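Local coordinates for leucine aminopeptidase (Fimbriiglobus ruber, PDB 7D1B), which probably cyclises N-terminal glutaminyl residues of peptides to pyroglutamate, as a zinc-binding glutaminyl cyclase of the M28 peptidase family, at residues L232-L242 and K317-V326; F205-T216 and L284-I295. All coordinates share one frame; numbering follows the deposited sequence. Where two conformers were deposited one is given.

Interaction 1 of 2, residues L232-L242 and K317-V326; sequences LDLFAHDGARL and KISGKQMVDV. With GOL (glycerol), chain I.
The N-capped first turn of helix 320-336 packs against the loop after strand 225-232, with Ser-319 and Gln-322 meeting the carbonyl groups of Ala-236 and Phe-235. Ser-319 works in two directions. Its backbone N gives an almost straight bond to Ala-236 O (2.9 Å, 167°), while its OG accepts from Gln-322 N at 3.0 Å, the capping bond of the helix. In Gln-322, CG anti to the backbone N (chi1 178°) comes to lie beside the carbonyl oxygens of Phe-235 and His-237, and the bend at chi2 then turns the amide so that NE2 reaches Phe-235 O at 3.0 Å, nearly along the C=O axis though tilted from the plane of the glutamine amide. NE2 also bonds Ser-270 OG, so two partners fix the rotation of the amide. OE1 accepts from O2 of a glycerol, probably from the crystallisation liquor, at 2.8 Å; the same O2 takes Gly-239 N within the type II turn from His-237 to Ala-240. Replacing Gln-322 by an alanine would probably leave Phe-235 O and Ser-270 OG without this partner and open a gap beside Ala-240 CB and Leu-242 CD1. One turn along the helix the chemistry becomes apolar. Val-326 spreads its two methyls: CG1 slides past Leu-232 CD2 at 3.7 Å, and CG2 sits 3.9 Å from both Leu-242 CD1 and Phe-235 CD2. At the other end, a water bridges Asp-238 N and Lys-317 O. The His-237 ring is hydrogen-bonded through ND1 to Asn-154 and through NE2 to Asp-302, and Ala-236 also touches helix 153-167, which carries the zinc ligand Asp-155. The arrangement is that of a C-terminal helix, capped at its start, laid against a strand-end loop of the alpha/beta fold of M28 zinc peptidases.

Interaction 2 of 2, residues F205-T216 and L284-I295; sequences FFGSEHFANGYT and LDDHIALNEAGI
Ser-208 and Asp-286 form the one direct hydrogen bond between segments 205-216 and 284-295, where two nearly parallel helices of the M28 alpha/beta fold, 206-216 and 287-292, pack with their axes 8.1 Å apart at 16°. Ser-208 OG donates to Asp-286 OD1 at 2.7 Å, meeting the carboxylate on its anti side and 21° out of its plane. The serine hydroxyl lies between the backbone N and the carbonyl carbon (chi1 57°), which turns it to the aspartate. Phe-205, at the N-cap position, spreads its ring beside the same site: Asp-285 O lies over the centre of one face, CE1 comes within 3.4 Å of Asp-285 CA, and Asp-286 OD1 stands at the ring edge. Further along, the close approach of the helices is made by alanines. Ala-212 CB lies 3.8 Å from Ala-289 CB and reaches over to Ala-293 CB, while Ala-289 CB rests on the backbone of Ser-208. Towards the sheet, larger side chains take over: those of Phe-211 and Leu-290 meet at an angle, CD2 to CD2 at 3.8 Å, and Ile-295 CD1 packs obliquely on the Tyr-215 ring, whose OH bonds Tyr-226 N. Behind this first shell, strand 108-117 lies under Phe-211 and strand 225-232 under Leu-290 and Tyr-215. A Schellman motif ends the short helix, with Gly-294 in its C-prime place and Ile-295 N returning to Leu-290 O; it turns the chain so that Ile-295 faces Tyr-215. Waters complete the seam. One accepts from Ser-208 N and donates to Asp-286 OD1, giving that oxygen a second donor. Another donates to Ser-208 OG at 3.0 Å and to Asp-285 O while accepting from Ala-289 N, and at the far end a third donates to Ala-293 O at 2.7 Å and pairs with Thr-216 OG1.

How the interactions relate
Interactions 1 and 2 lie on opposite sides of the chain's centre, their own centres 24 Å apart, and share strand 225-232: the loop of interaction 1 leaves its end, whereas the helices of interaction 2 pack on it. Interaction 1 is the more buried and relies on direct bonds from a helix start to loop carbonyls. Interaction 2, partly buried, is a helix pair with small residues, one direct side-chain bond and bridging waters. They meet near the zinc site, where Asp-233 OD2 lies 2.6 Å from Asp-285 OD2, with Asp-299 also close, consistent with a carboxylic-acid network linked to cyclase activity.

Interaction 1 of 2, residues L232-L242 and K317-V326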
loop_
_atom_site.group_PDB
_atom_site.type_symbol
_atom_site.label_atom_id
_atom_site.label_comp_id
_atom_site.label_asym_id
_atom_site.label_seq_id
_atom_site.Cartn_x
_atom_site.Cartn_y
_atom_site.Cartn_z
ATOM N N LEU A 232 1.609 1.401 -2.328
ATOM C CA LEU A 232 2.764 1.784 -1.516
ATOM C C LEU A 232 3.400 0.513 -0.973
ATOM O O LEU A 232 2.727 -0.247 -0.279
ATOM C CB LEU A 232 2.269 2.606 -0.335
ATOM C CG LEU A 232 1.562 3.913 -0.701
ATOM C CD1 LEU A 232 0.920 4.507 0.557
ATOM C CD2 LEU A 232 2.527 4.888 -1.378
ATOM N N ASP A 233 4.686 0.292 -1.247
ATOM C CA ASP A 233 5.344 -0.902 -0.715
ATOM C C ASP A 233 6.845 -0.629 -0.580
ATOM O O ASP A 233 7.465 -0.184 -1.550
ATOM C CB ASP A 233 5.136 -2.061 -1.702
ATOM C CG ASP A 233 5.346 -3.435 -1.061
ATOM O OD1 ASP A 233 5.602 -3.523 0.172
ATOM O OD2 ASP A 233 5.252 -4.473 -1.781
ATOM N N LEU A 234 7.436 -0.882 0.584
ATOM C CA LEU A 234 8.881 -0.726 0.766
ATOM C C LEU A 234 9.340 0.668 0.339
ATOM O O LEU A 234 10.277 0.821 -0.454
ATOM C CB LEU A 234 9.684 -1.808 0.043
ATOM C CG LEU A 234 9.230 -3.247 0.197
ATOM C CD1 LEU A 234 10.109 -4.135 -0.670
ATOM C CD2 LEU A 234 9.284 -3.700 1.620
ATOM N N PHE A 235 8.691 1.697 0.898
ATOM C CA PHE A 235 8.824 3.051 0.375
ATOM C C PHE A 235 9.247 4.069 1.414
ATOM O O PHE A 235 9.473 5.220 1.041
ATOM C CB PHE A 235 7.480 3.534 -0.216
ATOM C CG PHE A 235 6.448 3.800 0.830
ATOM C CD1 PHE A 235 5.643 2.782 1.306
ATOM C CD2 PHE A 235 6.290 5.073 1.372
ATOM C CE1 PHE A 235 4.735 3.002 2.334
ATOM C CE2 PHE A 235 5.377 5.305 2.396
ATOM C CZ PHE A 235 4.589 4.266 2.865
ATOM N N ALA A 236 9.311 3.707 2.698
ATOM C CA ALA A 236 9.329 4.694 3.764
ATOM C C ALA A 236 10.672 4.811 4.462
ATOM O O ALA A 236 10.782 5.569 5.431
ATOM C CB ALA A 236 8.225 4.387 4.778
ATOM N N HIS A 237 11.683 4.083 4.002
ATOM C CA HIS A 237 12.999 4.129 4.627
ATOM C C HIS A 237 13.765 5.392 4.236
ATOM O O HIS A 237 13.496 6.049 3.220
ATOM C CB HIS A 237 13.799 2.870 4.279
ATOM C CG HIS A 237 13.806 2.536 2.827
ATOM N ND1 HIS A 237 12.679 2.095 2.163
ATOM C CD2 HIS A 237 14.809 2.547 1.915
ATOM C CE1 HIS A 237 12.994 1.843 0.904
ATOM N NE2 HIS A 237 14.279 2.110 0.726
ATOM N N ASP A 238 14.752 5.714 5.064
ATOM C CA ASP A 238 15.583 6.900 4.882
ATOM C C ASP A 238 16.397 6.772 3.599
ATOM O O ASP A 238 17.144 5.810 3.428
ATOM C CB ASP A 238 16.511 6.975 6.098
ATOM C CG ASP A 238 17.310 8.251 6.163
ATOM O OD1 ASP A 238 16.947 9.254 5.521
ATOM O OD2 ASP A 238 18.310 8.254 6.915
ATOM N N GLY A 239 16.282 7.749 2.704
ATOM C CA GLY A 239 17.066 7.695 1.486
ATOM C C GLY A 239 16.534 6.726 0.459
ATOM O O GLY A 239 17.274 6.336 -0.452
ATOM N N ALA A 240 15.258 6.346 0.558
ATOM C CA ALA A 240 14.677 5.406 -0.392
ATOM C C ALA A 240 14.879 5.873 -1.830
ATOM O O ALA A 240 14.859 7.076 -2.129
ATOM C CB ALA A 240 13.176 5.266 -0.118
ATOM N N ARG A 241 15.067 4.907 -2.720
ATOM C CA ARG A 241 15.183 5.148 -4.156
ATOM C C ARG A 241 13.943 4.567 -4.826
ATOM O O ARG A 241 13.869 3.359 -5.077
ATOM C CB ARG A 241 16.473 4.527 -4.692
ATOM C CG ARG A 241 16.625 4.653 -6.191
ATOM C CD ARG A 241 17.926 3.965 -6.675
ATOM N NE ARG A 241 17.923 3.790 -8.131
ATOM C CZ ARG A 241 17.321 2.784 -8.769
ATOM N NH1 ARG A 241 16.715 1.824 -8.084
ATOM N NH2 ARG A 241 17.322 2.743 -10.095
ATOM N N LEU A 242 12.950 5.422 -5.070
ATOM C CA LEU A 242 11.663 5.011 -5.645
ATOM C C LEU A 242 11.793 5.129 -7.156
ATOM O O LEU A 242 11.576 6.189 -7.743
ATOM C CB LEU A 242 10.512 5.842 -5.070
ATOM C CG LEU A 242 10.382 5.830 -3.540
ATOM C CD1 LEU A 242 9.251 6.750 -3.104
ATOM C CD2 LEU A 242 10.194 4.413 -2.989
ATOM N N LYS A 317 13.627 1.966 11.237
ATOM C CA LYS A 317 14.070 2.112 9.854
ATOM C C LYS A 317 13.218 3.093 9.064
ATOM O O LYS A 317 13.553 3.401 7.917
ATOM C CB LYS A 317 14.053 0.757 9.137
ATOM C CG LYS A 317 14.824 -0.347 9.852
ATOM C CD LYS A 317 16.288 0.037 10.131
ATOM C CE LYS A 317 17.084 -1.124 10.728
ATOM N NZ LYS A 317 16.475 -1.619 11.989
ATOM N N ILE A 318 12.129 3.571 9.631
ATOM C CA ILE A 318 11.204 4.436 8.909
ATOM C C ILE A 318 11.634 5.888 9.060
ATOM O O ILE A 318 11.951 6.336 10.165
ATOM C CB ILE A 318 9.776 4.252 9.440
ATOM C CG1 ILE A 318 9.357 2.780 9.377
ATOM C CG2 ILE A 318 8.810 5.165 8.684
ATOM C CD1 ILE A 318 9.460 2.156 7.985
ATOM N N SER A 319 11.639 6.628 7.960
ATOM C CA SER A 319 11.885 8.064 7.981
ATOM C C SER A 319 10.552 8.813 7.904
ATOM O O SER A 319 9.814 8.682 6.920
ATOM C CB SER A 319 12.764 8.443 6.793
ATOM O OG SER A 319 12.662 9.833 6.549
ATOM N N GLY A 320 10.255 9.625 8.918
ATOM C CA GLY A 320 9.050 10.437 8.855
ATOM C C GLY A 320 9.051 11.409 7.693
ATOM O O GLY A 320 8.014 11.645 7.076
ATOM N N LYS A 321 10.217 11.987 7.377
ATOM C CA LYS A 321 10.300 12.891 6.237
ATOM C C LYS A 321 9.985 12.162 4.937
ATOM O O LYS A 321 9.292 12.695 4.066
ATOM C CB LYS A 321 11.683 13.533 6.165
ATOM C CG LYS A 321 12.019 14.136 4.779
ATOM C CD LYS A 321 11.456 15.508 4.435
ATOM C CE LYS A 321 11.969 15.913 3.058
ATOM N NZ LYS A 321 11.086 16.897 2.407
ATOM N N GLN A 322 10.478 10.934 4.791
ATOM C CA GLN A 322 10.164 10.150 3.605
ATOM C C GLN A 322 8.669 9.864 3.521
ATOM O O GLN A 322 8.065 9.962 2.436
ATOM C CB GLN A 322 10.979 8.860 3.633
ATOM C CG GLN A 322 10.718 7.903 2.478
ATOM C CD GLN A 322 11.029 8.480 1.106
ATOM O OE1 GLN A 322 11.793 9.447 0.963
ATOM N NE2 GLN A 322 10.444 7.888 0.075
ATOM N N MET A 323 8.040 9.543 4.660
ATOM C CA MET A 323 6.599 9.324 4.666
ATOM C C MET A 323 5.853 10.578 4.229
ATOM O O MET A 323 4.911 10.502 3.440
ATOM C CB MET A 323 6.140 8.892 6.056
ATOM C CG MET A 323 6.681 7.558 6.451
ATOM S SD MET A 323 5.976 6.813 7.902
ATOM C CE MET A 323 4.295 6.423 7.419
ATOM N N VAL A 324 6.249 11.741 4.754
ATOM C CA VAL A 324 5.589 12.999 4.411
ATOM C C VAL A 324 5.749 13.303 2.927
ATOM O O VAL A 324 4.799 13.739 2.262
ATOM C CB VAL A 324 6.130 14.144 5.298
ATOM C CG1 VAL A 324 5.769 15.514 4.706
ATOM C CG2 VAL A 324 5.624 14.004 6.735
ATOM N N ASP A 325 6.953 13.087 2.383
ATOM C CA ASP A 325 7.172 13.333 0.961
ATOM C C ASP A 325 6.230 12.484 0.115
ATOM O O ASP A 325 5.582 12.981 -0.818
ATOM C CB ASP A 325 8.609 12.993 0.575
ATOM C CG ASP A 325 9.610 14.071 0.883
ATOM O OD1 ASP A 325 9.256 15.157 1.374
ATOM O OD2 ASP A 325 10.793 13.796 0.634
ATOM N N VAL A 326 6.154 11.180 0.413
ATOM C CA VAL A 326 5.267 10.316 -0.361
ATOM C C VAL A 326 3.808 10.728 -0.175
ATOM O O VAL A 326 3.033 10.770 -1.147
ATOM C CB VAL A 326 5.536 8.839 -0.039
ATOM C CG1 VAL A 326 4.505 7.928 -0.699
ATOM C CG2 VAL A 326 6.956 8.462 -0.488
HETATM C C1 GOL I . 15.114 12.047 1.445
HETATM O O1 GOL I . 14.574 11.992 0.193
HETATM C C2 GOL I . 14.207 11.203 2.385
HETATM O O2 GOL I . 14.293 9.831 2.101
HETATM C C3 GOL I . 14.544 11.523 3.817
HETATM O O3 GOL I . 15.575 10.680 4.170
HETATM O O HOH W 1 15.945 3.702 6.973
HETATM O O HOH W 2 15.093 10.844 6.879
#

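Interaction 2 of 2, residues F205-T216 and L284-I295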
loop_
_atom_site.group_PDB
_atom_site.type_symbol
_atom_site.label_atom_id
_atom_site.label_comp_id
_atom_site.label_asym_id
_atom_site.label_seq_id
_atom_site.Cartn_x
_atom_site.Cartn_y
_atom_site.Cartn_z
ATOM N N PHE A 205 -0.799 -12.536 -3.050
ATOM C CA PHE A 205 -1.746 -11.600 -3.665
ATOM C C PHE A 205 -3.216 -11.995 -3.547
ATOM O O PHE A 205 -4.029 -11.592 -4.389
ATOM C CB PHE A 205 -1.401 -11.256 -5.133
ATOM C CG PHE A 205 0.051 -10.962 -5.343
ATOM C CD1 PHE A 205 0.720 -10.057 -4.514
ATOM C CD2 PHE A 205 0.769 -11.614 -6.336
ATOM C CE1 PHE A 205 2.071 -9.822 -4.674
ATOM C CE2 PHE A 205 2.131 -11.377 -6.513
ATOM C CZ PHE A 205 2.781 -10.496 -5.679
ATOM N N PHE A 206 -3.611 -12.702 -2.484
ATOM C CA PHE A 206 -5.022 -13.066 -2.361
ATOM C C PHE A 206 -5.928 -11.843 -2.305
ATOM O O PHE A 206 -6.990 -11.819 -2.937
ATOM C CB PHE A 206 -5.249 -13.912 -1.117
ATOM C CG PHE A 206 -4.745 -15.322 -1.222
ATOM C CD1 PHE A 206 -5.353 -16.231 -2.085
ATOM C CD2 PHE A 206 -3.706 -15.760 -0.408
ATOM C CE1 PHE A 206 -4.913 -17.562 -2.147
ATOM C CE2 PHE A 206 -3.278 -17.081 -0.464
ATOM C CZ PHE A 206 -3.882 -17.968 -1.327
ATOM N N GLY A 207 -5.542 -10.828 -1.527
ATOM C CA GLY A 207 -6.408 -9.673 -1.329
ATOM C C GLY A 207 -6.554 -8.805 -2.563
ATOM O O GLY A 207 -7.663 -8.397 -2.916
ATOM N N SER A 208 -5.436 -8.501 -3.245
ATOM C CA SER A 208 -5.563 -7.687 -4.445
ATOM C C SER A 208 -6.296 -8.433 -5.554
ATOM O O SER A 208 -7.076 -7.829 -6.296
ATOM C CB SER A 208 -4.206 -7.146 -4.895
ATOM O OG SER A 208 -3.258 -8.182 -5.123
ATOM N N GLU A 209 -6.070 -9.749 -5.681
ATOM C CA GLU A 209 -6.812 -10.519 -6.678
ATOM C C GLU A 209 -8.298 -10.515 -6.358
ATOM O O GLU A 209 -9.127 -10.342 -7.260
ATOM C CB GLU A 209 -6.251 -11.933 -6.793
ATOM C CG GLU A 209 -4.891 -11.885 -7.463
ATOM C CD GLU A 209 -4.187 -13.215 -7.566
ATOM O OE1 GLU A 209 -4.795 -14.250 -7.241
ATOM O OE2 GLU A 209 -3.014 -13.217 -7.997
ATOM N N HIS A 210 -8.655 -10.668 -5.074
ATOM C CA HIS A 210 -10.061 -10.654 -4.687
ATOM C C HIS A 210 -10.695 -9.307 -5.013
ATOM O O HIS A 210 -11.789 -9.235 -5.589
ATOM C CB HIS A 210 -10.198 -10.959 -3.199
ATOM C CG HIS A 210 -11.617 -11.009 -2.737
ATOM N ND1 HIS A 210 -12.396 -12.133 -2.888
ATOM C CD2 HIS A 210 -12.399 -10.078 -2.139
ATOM C CE1 HIS A 210 -13.602 -11.890 -2.406
ATOM N NE2 HIS A 210 -13.635 -10.651 -1.953
ATOM N N PHE A 211 -10.013 -8.225 -4.652
ATOM C CA PHE A 211 -10.531 -6.891 -4.905
ATOM C C PHE A 211 -10.704 -6.658 -6.398
ATOM O O PHE A 211 -11.743 -6.156 -6.844
ATOM C CB PHE A 211 -9.553 -5.874 -4.319
ATOM C CG PHE A 211 -9.972 -4.443 -4.541
ATOM C CD1 PHE A 211 -10.780 -3.791 -3.628
ATOM C CD2 PHE A 211 -9.568 -3.762 -5.680
ATOM C CE1 PHE A 211 -11.183 -2.467 -3.859
ATOM C CE2 PHE A 211 -9.950 -2.435 -5.912
ATOM C CZ PHE A 211 -10.769 -1.799 -4.994
ATOM N N ALA A 212 -9.682 -7.000 -7.187
ATOM C CA ALA A 212 -9.742 -6.745 -8.617
ATOM C C ALA A 212 -10.840 -7.569 -9.268
ATOM O O ALA A 212 -11.576 -7.067 -10.119
ATOM C CB ALA A 212 -8.391 -7.044 -9.254
ATOM N N ASN A 213 -10.969 -8.841 -8.881
ATOM C CA ASN A 213 -12.032 -9.667 -9.440
ATOM C C ASN A 213 -13.402 -9.120 -9.081
ATOM O O ASN A 213 -14.325 -9.156 -9.908
ATOM C CB ASN A 213 -11.909 -11.101 -8.937
ATOM C CG ASN A 213 -10.783 -11.834 -9.584
ATOM O OD1 ASN A 213 -10.335 -11.466 -10.669
ATOM N ND2 ASN A 213 -10.312 -12.882 -8.931
ATOM N N GLY A 214 -13.564 -8.629 -7.847
ATOM C CA GLY A 214 -14.846 -8.067 -7.453
ATOM C C GLY A 214 -15.198 -6.844 -8.271
ATOM O O GLY A 214 -16.354 -6.653 -8.677
ATOM N N TYR A 215 -14.197 -6.014 -8.554
ATOM C CA TYR A 215 -14.421 -4.849 -9.398
ATOM C C TYR A 215 -14.812 -5.274 -10.808
ATOM O O TYR A 215 -15.767 -4.746 -11.386
ATOM C CB TYR A 215 -13.172 -3.968 -9.425
ATOM C CG TYR A 215 -13.309 -2.764 -10.321
ATOM C CD1 TYR A 215 -14.185 -1.724 -9.997
ATOM C CD2 TYR A 215 -12.560 -2.655 -11.483
ATOM C CE1 TYR A 215 -14.314 -0.616 -10.817
ATOM C CE2 TYR A 215 -12.669 -1.542 -12.308
ATOM C CZ TYR A 215 -13.551 -0.532 -11.969
ATOM O OH TYR A 215 -13.651 0.596 -12.753
ATOM N N THR A 216 -14.078 -6.229 -11.381
ATOM C CA THR A 216 -14.425 -6.712 -12.717
ATOM C C THR A 216 -15.863 -7.225 -12.775
ATOM O O THR A 216 -16.606 -6.922 -13.720
ATOM C CB THR A 216 -13.435 -7.795 -13.147
ATOM O OG1 THR A 216 -12.136 -7.201 -13.236
ATOM C CG2 THR A 216 -13.814 -8.393 -14.500
ATOM N N LEU A 284 6.621 -8.293 -9.159
ATOM C CA LEU A 284 5.254 -8.736 -8.915
ATOM C C LEU A 284 4.791 -8.180 -7.575
ATOM O O LEU A 284 5.510 -8.268 -6.572
ATOM C CB LEU A 284 5.198 -10.261 -8.894
ATOM C CG LEU A 284 5.537 -10.932 -10.227
ATOM C CD1 LEU A 284 5.618 -12.429 -10.027
ATOM C CD2 LEU A 284 4.498 -10.559 -11.284
ATOM N N ASP A 285 3.587 -7.621 -7.544
ATOM C CA ASP A 285 3.095 -7.014 -6.319
ATOM C C ASP A 285 1.577 -6.889 -6.442
ATOM O O ASP A 285 0.961 -7.363 -7.409
ATOM C CB ASP A 285 3.808 -5.678 -6.080
ATOM C CG ASP A 285 3.965 -5.332 -4.626
ATOM O OD1 ASP A 285 3.267 -5.905 -3.768
ATOM O OD2 ASP A 285 4.800 -4.433 -4.320
ATOM N N ASP A 286 0.958 -6.247 -5.450
ATOM C CA ASP A 286 -0.491 -6.111 -5.428
ATOM C C ASP A 286 -1.043 -5.283 -6.582
ATOM O O ASP A 286 -2.258 -5.320 -6.807
ATOM C CB ASP A 286 -0.937 -5.517 -4.088
ATOM C CG ASP A 286 -0.991 -6.539 -2.962
ATOM O OD1 ASP A 286 -1.510 -7.665 -3.177
ATOM O OD2 ASP A 286 -0.574 -6.188 -1.840
ATOM N N HIS A 287 -0.204 -4.525 -7.304
ATOM C CA HIS A 287 -0.701 -3.722 -8.418
ATOM C C HIS A 287 -0.944 -4.546 -9.678
ATOM O O HIS A 287 -1.613 -4.067 -10.595
ATOM C CB HIS A 287 0.248 -2.568 -8.718
ATOM C CG HIS A 287 1.593 -3.007 -9.193
ATOM N ND1 HIS A 287 2.304 -4.039 -8.606
ATOM C CD2 HIS A 287 2.357 -2.535 -10.207
ATOM C CE1 HIS A 287 3.455 -4.175 -9.247
ATOM N NE2 HIS A 287 3.517 -3.266 -10.212
ATOM N N ILE A 288 -0.430 -5.777 -9.742
ATOM C CA ILE A 288 -0.618 -6.596 -10.941
ATOM C C ILE A 288 -2.095 -6.889 -11.163
ATOM O O ILE A 288 -2.619 -6.717 -12.263
ATOM C CB ILE A 288 0.190 -7.900 -10.827
ATOM C CG1 ILE A 288 1.685 -7.602 -10.658
ATOM C CG2 ILE A 288 -0.101 -8.831 -12.014
ATOM C CD1 ILE A 288 2.320 -6.970 -11.856
ATOM N N ALA A 289 -2.797 -7.310 -10.107
ATOM C CA ALA A 289 -4.204 -7.655 -10.283
ATOM C C ALA A 289 -5.007 -6.435 -10.698
ATOM O O ALA A 289 -5.958 -6.544 -11.483
ATOM C CB ALA A 289 -4.769 -8.235 -8.992
ATOM N N LEU A 290 -4.638 -5.253 -10.184
ATOM C CA LEU A 290 -5.343 -4.022 -10.546
ATOM C C LEU A 290 -5.145 -3.692 -12.019
ATOM O O LEU A 290 -6.118 -3.441 -12.741
ATOM C CB LEU A 290 -4.883 -2.862 -9.647
ATOM C CG LEU A 290 -5.041 -3.075 -8.144
ATOM C CD1 LEU A 290 -4.527 -1.854 -7.400
ATOM C CD2 LEU A 290 -6.481 -3.332 -7.780
ATOM N N ASN A 291 -3.894 -3.744 -12.496
ATOM C CA ASN A 291 -3.645 -3.518 -13.918
ATOM C C ASN A 291 -4.406 -4.519 -14.777
ATOM O O ASN A 291 -4.976 -4.151 -15.817
ATOM C CB ASN A 291 -2.147 -3.600 -14.219
ATOM C CG ASN A 291 -1.415 -2.313 -13.872
ATOM O OD1 ASN A 291 -1.686 -1.249 -14.448
ATOM N ND2 ASN A 291 -0.472 -2.392 -12.935
ATOM N N GLU A 292 -4.444 -5.791 -14.353
ATOM C CA GLU A 292 -5.127 -6.809 -15.144
ATOM C C GLU A 292 -6.624 -6.558 -15.201
ATOM O O GLU A 292 -7.284 -6.992 -16.153
ATOM C CB GLU A 292 -4.776 -8.194 -14.612
ATOM C CG GLU A 292 -3.314 -8.544 -14.946
ATOM C CD GLU A 292 -2.853 -9.897 -14.451
ATOM O OE1 GLU A 292 -3.592 -10.538 -13.682
ATOM O OE2 GLU A 292 -1.736 -10.310 -14.829
ATOM N N ALA A 293 -7.181 -5.866 -14.206
ATOM C CA ALA A 293 -8.580 -5.465 -14.210
ATOM C C ALA A 293 -8.809 -4.152 -14.940
ATOM O O ALA A 293 -9.922 -3.624 -14.901
ATOM C CB ALA A 293 -9.119 -5.383 -12.783
ATOM N N GLY A 294 -7.796 -3.623 -15.618
ATOM C CA GLY A 294 -7.966 -2.390 -16.356
ATOM C C GLY A 294 -7.842 -1.126 -15.543
ATOM O O GLY A 294 -8.231 -0.062 -16.032
ATOM N N ILE A 295 -7.316 -1.205 -14.326
ATOM C CA ILE A 295 -7.059 -0.022 -13.511
ATOM C C ILE A 295 -5.568 0.285 -13.622
ATOM O O ILE A 295 -4.751 -0.489 -13.095
ATOM C CB ILE A 295 -7.443 -0.254 -12.042
ATOM C CG1 ILE A 295 -8.897 -0.739 -11.898
ATOM C CG2 ILE A 295 -7.160 1.014 -11.230
ATOM C CD1 ILE A 295 -9.219 -1.244 -10.499
HETATM O O HOH W 3 -3.041 -9.192 -1.570
HETATM O O HOH W 4 -1.719 -8.535 -7.615
HETATM O O HOH W 5 -12.192 -5.019 -14.866
#